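Local atomic coordinates of hydrolase, haloacid dehalogenase-like family (Streptococcus pneumoniae, PDB entry 2FI1), a protein that is probably a hydrolase of the haloacid dehalogenase superfamily, binding a calcium ion where its relatives usually hold magnesium, though its substrate is not established. Residues A[9-14]-A[156-161]; A[82-87]-A[176-181]; A[102-107]-A[141-146]. All blocks are in the same frame, centred on the assembly; numbering follows the deposited sequence.

Interaction 1: residues A[9-14]-A[156-161]. With CA (calcium ion), chain B.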
loop_
_atom_site.group_PDB
_atom_site.type_symbol
_atom_site.label_atom_id
_atom_site.label_comp_id
_atom_site.label_asym_id
_atom_site.label_seq_id
_atom_site.Cartn_x
_atom_site.Cartn_y
_atom_site.Cartn_z
ATOM N N TYR A 9 -12.387 6.544 6.253
ATOM C CA TYR A 9 -11.381 5.509 6.158
ATOM C C TYR A 9 -10.144 6.141 5.537
ATOM O O TYR A 9 -10.205 6.625 4.410
ATOM C CB TYR A 9 -11.916 4.343 5.302
ATOM C CG TYR A 9 -13.091 3.659 5.963
ATOM C CD1 TYR A 9 -12.914 2.517 6.723
ATOM C CD2 TYR A 9 -14.373 4.197 5.888
ATOM C CE1 TYR A 9 -13.966 1.899 7.355
ATOM C CE2 TYR A 9 -15.438 3.589 6.535
ATOM C CZ TYR A 9 -15.223 2.438 7.261
ATOM O OH TYR A 9 -16.287 1.828 7.925
ATOM N N ILE A 10 -9.053 6.183 6.294
ATOM C CA ILE A 10 -7.810 6.753 5.812
ATOM C C ILE A 10 -6.866 5.594 5.520
ATOM O O ILE A 10 -6.390 4.921 6.439
ATOM C CB ILE A 10 -7.182 7.726 6.819
ATOM C CG1 ILE A 10 -8.147 8.870 7.147
ATOM C CG2 ILE A 10 -5.887 8.292 6.229
ATOM C CD1 ILE A 10 -7.609 9.837 8.188
ATOM N N TRP A 11 -6.594 5.392 4.241
ATOM C CA TRP A 11 -5.884 4.229 3.749
ATOM C C TRP A 11 -4.420 4.494 3.465
ATOM O O TRP A 11 -4.004 5.624 3.198
ATOM C CB TRP A 11 -6.514 3.753 2.441
ATOM C CG TRP A 11 -7.943 3.302 2.549
ATOM C CD1 TRP A 11 -9.057 4.044 2.296
ATOM C CD2 TRP A 11 -8.396 1.990 2.886
ATOM N NE1 TRP A 11 -10.176 3.281 2.468
ATOM C CE2 TRP A 11 -9.803 2.020 2.843
ATOM C CE3 TRP A 11 -7.753 0.798 3.234
ATOM C CZ2 TRP A 11 -10.586 0.895 3.112
ATOM C CZ3 TRP A 11 -8.538 -0.319 3.516
ATOM C CH2 TRP A 11 -9.938 -0.255 3.452
ATOM N N ASP A 12 -3.694 3.398 3.515
ATOM C CA ASP A 12 -2.322 3.240 3.075
ATOM C C ASP A 12 -2.381 2.502 1.730
ATOM O O ASP A 12 -3.269 1.683 1.517
ATOM C CB ASP A 12 -1.611 2.441 4.178
ATOM C CG ASP A 12 -0.268 1.881 3.788
ATOM O OD1 ASP A 12 0.610 2.634 3.343
ATOM O OD2 ASP A 12 -0.076 0.670 4.065
ATOM N N LEU A 13 -1.454 2.789 0.820
ATOM C CA LEU A 13 -1.456 2.172 -0.497
ATOM C C LEU A 13 -0.659 0.864 -0.469
ATOM O O LEU A 13 -1.230 -0.203 -0.375
ATOM C CB LEU A 13 -0.918 3.149 -1.550
ATOM C CG LEU A 13 -0.950 2.662 -3.005
ATOM C CD1 LEU A 13 -2.377 2.351 -3.463
ATOM C CD2 LEU A 13 -0.306 3.702 -3.909
ATOM N N GLY A 14 0.666 0.951 -0.506
ATOM C CA GLY A 14 1.501 -0.246 -0.566
ATOM C C GLY A 14 1.310 -1.122 0.651
ATOM O O GLY A 14 1.401 -0.645 1.781
ATOM N N LEU A 156 -11.264 5.658 10.755
ATOM C CA LEU A 156 -10.400 4.495 10.918
ATOM C C LEU A 156 -9.184 4.645 10.001
ATOM O O LEU A 156 -9.324 4.918 8.809
ATOM C CB LEU A 156 -11.159 3.215 10.570
ATOM C CG LEU A 156 -10.383 1.899 10.734
ATOM C CD1 LEU A 156 -10.018 1.632 12.183
ATOM C CD2 LEU A 156 -11.165 0.731 10.157
ATOM N N VAL A 157 -7.999 4.470 10.572
ATOM C CA VAL A 157 -6.743 4.516 9.835
ATOM C C VAL A 157 -6.291 3.081 9.603
ATOM O O VAL A 157 -6.118 2.327 10.561
ATOM C CB VAL A 157 -5.675 5.284 10.638
ATOM C CG1 VAL A 157 -4.320 5.221 9.961
ATOM C CG2 VAL A 157 -6.105 6.723 10.822
ATOM N N ILE A 158 -6.108 2.698 8.341
ATOM C CA ILE A 158 -5.762 1.333 7.978
ATOM C C ILE A 158 -4.393 1.318 7.305
ATOM O O ILE A 158 -4.188 1.992 6.300
ATOM C CB ILE A 158 -6.793 0.720 7.006
ATOM C CG1 ILE A 158 -8.219 0.849 7.563
ATOM C CG2 ILE A 158 -6.450 -0.733 6.747
ATOM C CD1 ILE A 158 -8.977 2.024 7.004
ATOM N N GLY A 159 -3.453 0.561 7.855
ATOM C CA GLY A 159 -2.142 0.432 7.237
ATOM C C GLY A 159 -1.461 -0.825 7.710
ATOM O O GLY A 159 -1.859 -1.426 8.703
ATOM N N ASP A 160 -0.411 -1.223 7.001
ATOM C CA ASP A 160 0.247 -2.490 7.299
ATOM C C ASP A 160 1.449 -2.364 8.228
ATOM O O ASP A 160 1.984 -3.386 8.650
ATOM C CB ASP A 160 0.656 -3.224 6.010
ATOM C CG ASP A 160 1.737 -2.503 5.223
ATOM O OD1 ASP A 160 1.727 -1.259 5.173
ATOM O OD2 ASP A 160 2.603 -3.193 4.632
ATOM N N ARG A 161 1.867 -1.148 8.542
ATOM C CA ARG A 161 3.093 -0.944 9.318
ATOM C C ARG A 161 2.865 -0.232 10.643
ATOM O O ARG A 161 1.933 0.551 10.792
ATOM C CB ARG A 161 4.099 -0.135 8.497
ATOM C CG ARG A 161 4.738 -0.882 7.368
ATOM C CD ARG A 161 5.722 0.001 6.630
ATOM N NE ARG A 161 6.762 0.523 7.513
ATOM C CZ ARG A 161 7.611 1.491 7.182
ATOM N NH1 ARG A 161 7.563 2.049 5.981
ATOM N NH2 ARG A 161 8.517 1.904 8.053
HETATM CA CA CA B . 2.251 0.439 3.611
HETATM O O HOH W 1 -3.420 4.656 6.635
HETATM O O HOH W 2 4.025 -1.153 3.362
HETATM O O HOH W 3 2.955 1.673 5.522
HETATM O O HOH W 4 3.399 1.910 2.221
#
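D12 and D160 converge on one calcium ion beside two neighbouring parallel strands. D12 grips it with both carboxylate oxygens, unevenly: OD2 of D12 lies 2.4 Å from the calcium and OD1 of D12 2.8 Å. The carbonyl O of G14 and OD1 of D160 are the other protein ligands, and three waters bring the contacts to seven. CG of D12 stands opposite its N (chi1 166°), which turns the carboxylate to the ion. The metal holds D12 OD2 only 2.9 Å from D160 OD1, two acceptors with no bond between them; D160 OD2 instead accepts from a metal-bound water. T16 OG1 is a further partner of D12 OD2.

Backbone bonds join the strands. I10 N donates to L156 O (2.8 Å), I158 N returns one to I10 O (2.9 Å), and the bond from D12 N to I158 O is weak. A water lies within bonding distance of I10 O and I158 O and bridges the two carbonyls.

Apolar contacts gather round I158. Its CD1 sits over the centre of the six-membered ring of W11, a CH-pi contact with CD1 4.0 Å from the ring centroid, and also meets the edge of the Y9 ring. The indole N-H of W11 is occupied by H101.

The positions of D12 and D160 are consistent with the first-motif aspartate of haloacid dehalogenases (the nucleophile in relatives) and a motif IV acidic ligand. The calcium is consistent with occupation of their magnesium site, and bidentate binding by D12 suggests a metal setting unlike that of a magnesium-loaded relative.

Interaction 2: residues A[82-87]-A[176-181]; sequences ILFEGV and HLFTSI
I181 loses more surface to this contact than any other residue of the two segments, its branches fitting against the turn at 84-87. CG1 of I181 rests 3.4 Å from the carbonyl O of E85, and CD1 of I181 continues to CG2 of V87, 3.7 Å away, the two side chains crossing at about a right angle. The ethyl arm gets there because CG1 stands anti to the carbonyl carbon (chi1 -68°) and CD1 then folds round to the valine.

F84 comes next in buried surface. Its CB touches CG1 of I181, while its ring receives the edge of F178 in an edge-to-face pair, with centroids 5.7 Å apart and planes at 59°. CE2 of F178 leads this approach, 4.4 Å from CD2 of F84. On F178 itself, the backbone N of S180 stands 3.8 Å above the ring centre, so the phenyl is also covered by its own chain.

The turn from F84 to V87 is type II, closed by V87 N to F84 O. G86 takes the positive phi of the turn, and its O lies against CG2 of I181.

Two helix starts meet here: G86 is the N-cap of helix 87-96, and S180, whose OG accepts from N183 N, caps helix 181-188. F84 is backbone-bonded to L17 of helix 13-17, on whose side chain V87 packs, and F178 is bonded to G159 of strand 155-159. The link returning from the helical cap thus lies against the chain that leaves edge strand 174-177 and starts helix 181-188.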
loop_
_atom_site.group_PDB
_atom_site.type_symbol
_atom_site.label_atom_id
_atom_site.label_comp_id
_atom_site.label_asym_id
_atom_site.label_seq_id
_atom_site.Cartn_x
_atom_site.Cartn_y
_atom_site.Cartn_z
ATOM N N ILE A 82 -1.135 -4.671 -9.164
ATOM C CA ILE A 82 -2.018 -5.686 -8.616
ATOM C C ILE A 82 -2.503 -5.246 -7.240
ATOM O O ILE A 82 -1.699 -5.025 -6.341
ATOM C CB ILE A 82 -1.269 -7.039 -8.521
ATOM C CG1 ILE A 82 -0.834 -7.482 -9.922
ATOM C CG2 ILE A 82 -2.131 -8.119 -7.881
ATOM C CD1 ILE A 82 0.088 -8.670 -9.942
ATOM N N LEU A 83 -3.816 -5.094 -7.083
ATOM C CA LEU A 83 -4.411 -4.805 -5.774
ATOM C C LEU A 83 -4.465 -6.077 -4.943
ATOM O O LEU A 83 -4.430 -7.181 -5.494
ATOM C CB LEU A 83 -5.836 -4.265 -5.939
ATOM C CG LEU A 83 -5.987 -2.962 -6.716
ATOM C CD1 LEU A 83 -7.472 -2.659 -6.878
ATOM C CD2 LEU A 83 -5.253 -1.827 -6.013
ATOM N N PHE A 84 -4.588 -5.943 -3.625
ATOM C CA PHE A 84 -4.940 -7.112 -2.825
ATOM C C PHE A 84 -6.315 -7.612 -3.242
ATOM O O PHE A 84 -7.171 -6.825 -3.660
ATOM C CB PHE A 84 -4.873 -6.802 -1.334
ATOM C CG PHE A 84 -3.477 -6.836 -0.794
ATOM C CD1 PHE A 84 -2.863 -8.050 -0.536
ATOM C CD2 PHE A 84 -2.748 -5.677 -0.610
ATOM C CE1 PHE A 84 -1.566 -8.089 -0.068
ATOM C CE2 PHE A 84 -1.459 -5.720 -0.150
ATOM C CZ PHE A 84 -0.873 -6.919 0.131
ATOM N N GLU A 85 -6.524 -8.922 -3.152
ATOM C CA GLU A 85 -7.777 -9.519 -3.570
ATOM C C GLU A 85 -8.924 -8.917 -2.775
ATOM O O GLU A 85 -8.849 -8.855 -1.565
ATOM C CB GLU A 85 -7.752 -11.034 -3.328
ATOM C CG GLU A 85 -8.948 -11.771 -3.898
ATOM C CD GLU A 85 -9.024 -11.668 -5.406
ATOM O OE1 GLU A 85 -7.963 -11.764 -6.062
ATOM O OE2 GLU A 85 -10.139 -11.491 -5.940
ATOM N N GLY A 86 -9.961 -8.460 -3.469
ATOM C CA GLY A 86 -11.166 -7.973 -2.805
ATOM C C GLY A 86 -11.180 -6.493 -2.468
ATOM O O GLY A 86 -12.147 -6.006 -1.907
ATOM N N VAL A 87 -10.128 -5.758 -2.817
ATOM C CA VAL A 87 -10.080 -4.330 -2.500
ATOM C C VAL A 87 -11.236 -3.526 -3.087
ATOM O O VAL A 87 -11.905 -2.790 -2.368
ATOM C CB VAL A 87 -8.717 -3.716 -2.926
ATOM C CG1 VAL A 87 -8.778 -2.201 -3.027
ATOM C CG2 VAL A 87 -7.654 -4.127 -1.926
ATOM N N HIS A 176 -6.371 0.140 12.344
ATOM C CA HIS A 176 -6.404 -1.266 12.012
ATOM C C HIS A 176 -5.089 -1.640 11.351
ATOM O O HIS A 176 -4.701 -1.052 10.354
ATOM C CB HIS A 176 -7.563 -1.577 11.062
ATOM C CG HIS A 176 -7.639 -3.019 10.672
ATOM N ND1 HIS A 176 -8.204 -3.974 11.488
ATOM C CD2 HIS A 176 -7.180 -3.678 9.581
ATOM C CE1 HIS A 176 -8.109 -5.156 10.903
ATOM N NE2 HIS A 176 -7.490 -5.006 9.747
ATOM N N LEU A 177 -4.396 -2.611 11.939
ATOM C CA LEU A 177 -3.167 -3.138 11.384
ATOM C C LEU A 177 -3.534 -4.180 10.341
ATOM O O LEU A 177 -3.922 -5.306 10.663
ATOM C CB LEU A 177 -2.312 -3.745 12.496
ATOM C CG LEU A 177 -0.955 -4.320 12.100
ATOM C CD1 LEU A 177 -0.049 -3.240 11.599
ATOM C CD2 LEU A 177 -0.351 -5.031 13.313
ATOM N N PHE A 178 -3.436 -3.780 9.080
ATOM C CA PHE A 178 -3.928 -4.594 7.982
ATOM C C PHE A 178 -3.129 -5.861 7.774
ATOM O O PHE A 178 -1.901 -5.807 7.661
ATOM C CB PHE A 178 -3.866 -3.780 6.693
ATOM C CG PHE A 178 -4.371 -4.524 5.496
ATOM C CD1 PHE A 178 -5.730 -4.575 5.231
ATOM C CD2 PHE A 178 -3.497 -5.197 4.658
ATOM C CE1 PHE A 178 -6.196 -5.266 4.128
ATOM C CE2 PHE A 178 -3.965 -5.889 3.562
ATOM C CZ PHE A 178 -5.308 -5.917 3.305
ATOM N N THR A 179 -3.839 -6.985 7.696
ATOM C CA THR A 179 -3.244 -8.252 7.293
ATOM C C THR A 179 -3.934 -8.858 6.068
ATOM O O THR A 179 -3.277 -9.447 5.220
ATOM C CB THR A 179 -3.221 -9.261 8.445
ATOM O OG1 THR A 179 -4.536 -9.410 8.993
ATOM C CG2 THR A 179 -2.277 -8.790 9.549
ATOM N N SER A 180 -5.256 -8.724 5.969
ATOM C CA SER A 180 -5.992 -9.168 4.781
ATOM C C SER A 180 -7.321 -8.449 4.651
ATOM O O SER A 180 -7.871 -7.953 5.624
ATOM C CB SER A 180 -6.249 -10.677 4.795
ATOM O OG SER A 180 -7.171 -11.049 5.801
ATOM N N ILE A 181 -7.848 -8.418 3.438
ATOM C CA ILE A 181 -9.152 -7.827 3.214
ATOM C C ILE A 181 -10.250 -8.607 3.948
ATOM O O ILE A 181 -11.131 -8.006 4.557
ATOM C CB ILE A 181 -9.446 -7.732 1.690
ATOM C CG1 ILE A 181 -8.511 -6.698 1.024
ATOM C CG2 ILE A 181 -10.905 -7.380 1.438
ATOM C CD1 ILE A 181 -8.787 -5.264 1.385
#

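Interaction 3: residues A[102-107]-A[141-146]; sequences FLVSHR and ESMLYL
A helix packed on one face of the parallel sheet of the Rossmann-like core, nearly antiparallel to the strand below, makes this contact: helix 141-149, in the crossover from strand 124-128 to strand 155-159, packs by S142, M143 and L146 on F102 and V104 of strand 100-104. The local axes are 9.8 Å apart, at 160°.

V104 is the centre of the contact. Its two methyls divide the work: CG1 of V104 meets OG of S142 at 3.5 Å, and CG2 of V104 meets CD1 of L146 at 3.7 Å. CG2 of V104 also has a looser contact with CG of M143. In S142, chi1 of 55° places OG between the backbone N and the carbonyl carbon and turns it to the valine methyl, a van der Waals contact.

L146 straddles the row of strand side chains. CD1 of L146 lies 3.9 Å from CB of F102 as well as against V104, whereas CD2 of L146 comes obliquely to the phenyl, 4.0 Å from CD1 of F102. L146 points toward the strand as F102 and V104 point toward the helix, and they pass side by side. I10 touches V104 and M143, and the ring of Y150 meets that of F102.

Beyond the strand the chain turns polar. S105 OG accepts from R107 N (3.0 Å) in an ST turn, and H106 NE2 bonds to K137 N. The position of S105 is consistent with motif II of haloacid dehalogenases.

No hydrogen bond crosses between the segments; the contact is van der Waals, between buried side chains. Polar bonds at the strand's C-terminal end, from S105 and H106, are made within the loop or to K137.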
loop_
_atom_site.group_PDB
_atom_site.type_symbol
_atom_site.label_atom_id
_atom_site.label_comp_id
_atom_site.label_asym_id
_atom_site.label_seq_id
_atom_site.Cartn_x
_atom_site.Cartn_y
_atom_site.Cartn_z
ATOM N N PHE A 102 -9.955 8.203 2.080
ATOM C CA PHE A 102 -8.814 9.091 1.907
ATOM C C PHE A 102 -7.583 8.227 1.768
ATOM O O PHE A 102 -7.571 7.075 2.198
ATOM C CB PHE A 102 -8.666 10.037 3.100
ATOM C CG PHE A 102 -9.895 10.842 3.359
ATOM C CD1 PHE A 102 -10.078 12.069 2.754
ATOM C CD2 PHE A 102 -10.898 10.351 4.177
ATOM C CE1 PHE A 102 -11.232 12.797 2.988
ATOM C CE2 PHE A 102 -12.045 11.076 4.398
ATOM C CZ PHE A 102 -12.211 12.287 3.809
ATOM N N LEU A 103 -6.532 8.776 1.172
ATOM C CA LEU A 103 -5.276 8.040 1.034
ATOM C C LEU A 103 -4.134 8.938 1.450
ATOM O O LEU A 103 -4.100 10.100 1.043
ATOM C CB LEU A 103 -5.073 7.573 -0.408
ATOM C CG LEU A 103 -3.923 6.622 -0.752
ATOM C CD1 LEU A 103 -4.135 5.274 -0.176
ATOM C CD2 LEU A 103 -3.824 6.507 -2.261
ATOM N N VAL A 104 -3.227 8.414 2.277
ATOM C CA VAL A 104 -2.000 9.133 2.630
ATOM C C VAL A 104 -0.811 8.304 2.180
ATOM O O VAL A 104 -0.679 7.137 2.558
ATOM C CB VAL A 104 -1.912 9.424 4.134
ATOM C CG1 VAL A 104 -0.554 10.036 4.493
ATOM C CG2 VAL A 104 -3.020 10.362 4.549
ATOM N N SER A 105 0.043 8.930 1.373
ATOM C CA SER A 105 1.257 8.294 0.882
ATOM C C SER A 105 2.427 9.256 1.024
ATOM O O SER A 105 2.271 10.465 0.907
ATOM C CB SER A 105 1.100 7.920 -0.586
ATOM O OG SER A 105 2.287 7.312 -1.103
ATOM N N HIS A 106 3.596 8.671 1.242
ATOM C CA HIS A 106 4.854 9.410 1.221
ATOM C C HIS A 106 5.427 9.539 -0.177
ATOM O O HIS A 106 6.387 10.284 -0.364
ATOM C CB HIS A 106 5.901 8.676 2.030
ATOM C CG HIS A 106 5.531 8.455 3.457
ATOM N ND1 HIS A 106 6.078 7.442 4.209
ATOM C CD2 HIS A 106 4.696 9.132 4.282
ATOM C CE1 HIS A 106 5.582 7.495 5.433
ATOM N NE2 HIS A 106 4.746 8.513 5.504
ATOM N N ARG A 107 4.888 8.784 -1.128
ATOM C CA ARG A 107 5.385 8.803 -2.493
ATOM C C ARG A 107 4.921 10.066 -3.196
ATOM O O ARG A 107 3.998 10.757 -2.737
ATOM C CB ARG A 107 4.919 7.564 -3.249
ATOM C CG ARG A 107 5.398 6.272 -2.663
ATOM C CD ARG A 107 6.826 5.969 -3.063
ATOM N NE ARG A 107 7.346 4.814 -2.350
ATOM C CZ ARG A 107 8.511 4.228 -2.608
ATOM N NH1 ARG A 107 9.294 4.695 -3.575
ATOM N NH2 ARG A 107 8.897 3.181 -1.905
ATOM N N GLU A 141 0.892 14.779 11.300
ATOM C CA GLU A 141 0.543 16.004 10.579
ATOM C C GLU A 141 -0.472 15.809 9.442
ATOM O O GLU A 141 -1.468 16.521 9.371
ATOM C CB GLU A 141 1.808 16.688 10.031
ATOM C CG GLU A 141 1.532 18.027 9.384
ATOM C CD GLU A 141 2.786 18.728 8.920
ATOM O OE1 GLU A 141 3.611 18.113 8.231
ATOM O OE2 GLU A 141 2.937 19.926 9.247
ATOM N N SER A 142 -0.220 14.856 8.549
ATOM C CA SER A 142 -1.108 14.667 7.407
ATOM C C SER A 142 -2.485 14.154 7.815
ATOM O O SER A 142 -3.490 14.580 7.247
ATOM C CB SER A 142 -0.483 13.753 6.346
ATOM O OG SER A 142 -0.089 12.507 6.867
ATOM N N MET A 143 -2.536 13.279 8.809
ATOM C CA MET A 143 -3.844 12.770 9.246
ATOM C C MET A 143 -4.612 13.841 10.050
ATOM O O MET A 143 -5.823 13.919 9.927
ATOM C CB MET A 143 -3.739 11.395 9.932
ATOM C CG MET A 143 -3.715 10.110 8.937
ATOM S SD MET A 143 -3.205 8.752 9.901
ATOM C CE MET A 143 -2.221 7.903 8.660
ATOM N N LEU A 144 -3.912 14.700 10.794
ATOM C CA LEU A 144 -4.570 15.834 11.457
ATOM C C LEU A 144 -5.098 16.841 10.437
ATOM O O LEU A 144 -6.155 17.443 10.629
ATOM C CB LEU A 144 -3.617 16.525 12.437
ATOM C CG LEU A 144 -3.317 15.718 13.704
ATOM C CD1 LEU A 144 -2.144 16.302 14.471
ATOM C CD2 LEU A 144 -4.549 15.612 14.608
ATOM N N TYR A 145 -4.364 17.029 9.347
ATOM C CA TYR A 145 -4.826 17.878 8.249
ATOM C C TYR A 145 -6.153 17.351 7.698
ATOM O O TYR A 145 -7.093 18.115 7.483
ATOM C CB TYR A 145 -3.767 17.955 7.136
ATOM C CG TYR A 145 -4.288 18.258 5.751
ATOM C CD1 TYR A 145 -4.602 19.550 5.364
ATOM C CD2 TYR A 145 -4.423 17.246 4.797
ATOM C CE1 TYR A 145 -5.059 19.830 4.084
ATOM C CE2 TYR A 145 -4.877 17.505 3.522
ATOM C CZ TYR A 145 -5.193 18.807 3.156
ATOM O OH TYR A 145 -5.644 19.103 1.894
ATOM N N LEU A 146 -6.225 16.047 7.445
ATOM C CA LEU A 146 -7.458 15.453 6.936
ATOM C C LEU A 146 -8.591 15.544 7.953
ATOM O O LEU A 146 -9.732 15.839 7.599
ATOM C CB LEU A 146 -7.239 13.994 6.531
ATOM C CG LEU A 146 -6.400 13.755 5.273
ATOM C CD1 LEU A 146 -6.164 12.259 5.097
ATOM C CD2 LEU A 146 -7.043 14.373 4.040
#

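Overall arrangement
All three contacts belong to one five-stranded parallel sheet and its surroundings. Interaction 1 pairs the central strand 8-11 with 155-159; interaction 3 lies to one side, on neighbouring strand 100-104, and interaction 2 to the other, past strand 174-177. The centres of interactions 2 and 3 each lie about 10 Å from that of interaction 1 and about 19 Å from each other. Backbone bonds bridge them: W11 N to F102 O, and G159 O to F178 N. Along the chain, interaction 3 is nested within the loops closed by both others, whose segments alternate. Interaction 1 thus brings the metal ligands together from distant sequence, while interactions 2 and 3 flank it on the two sides of the sheet order.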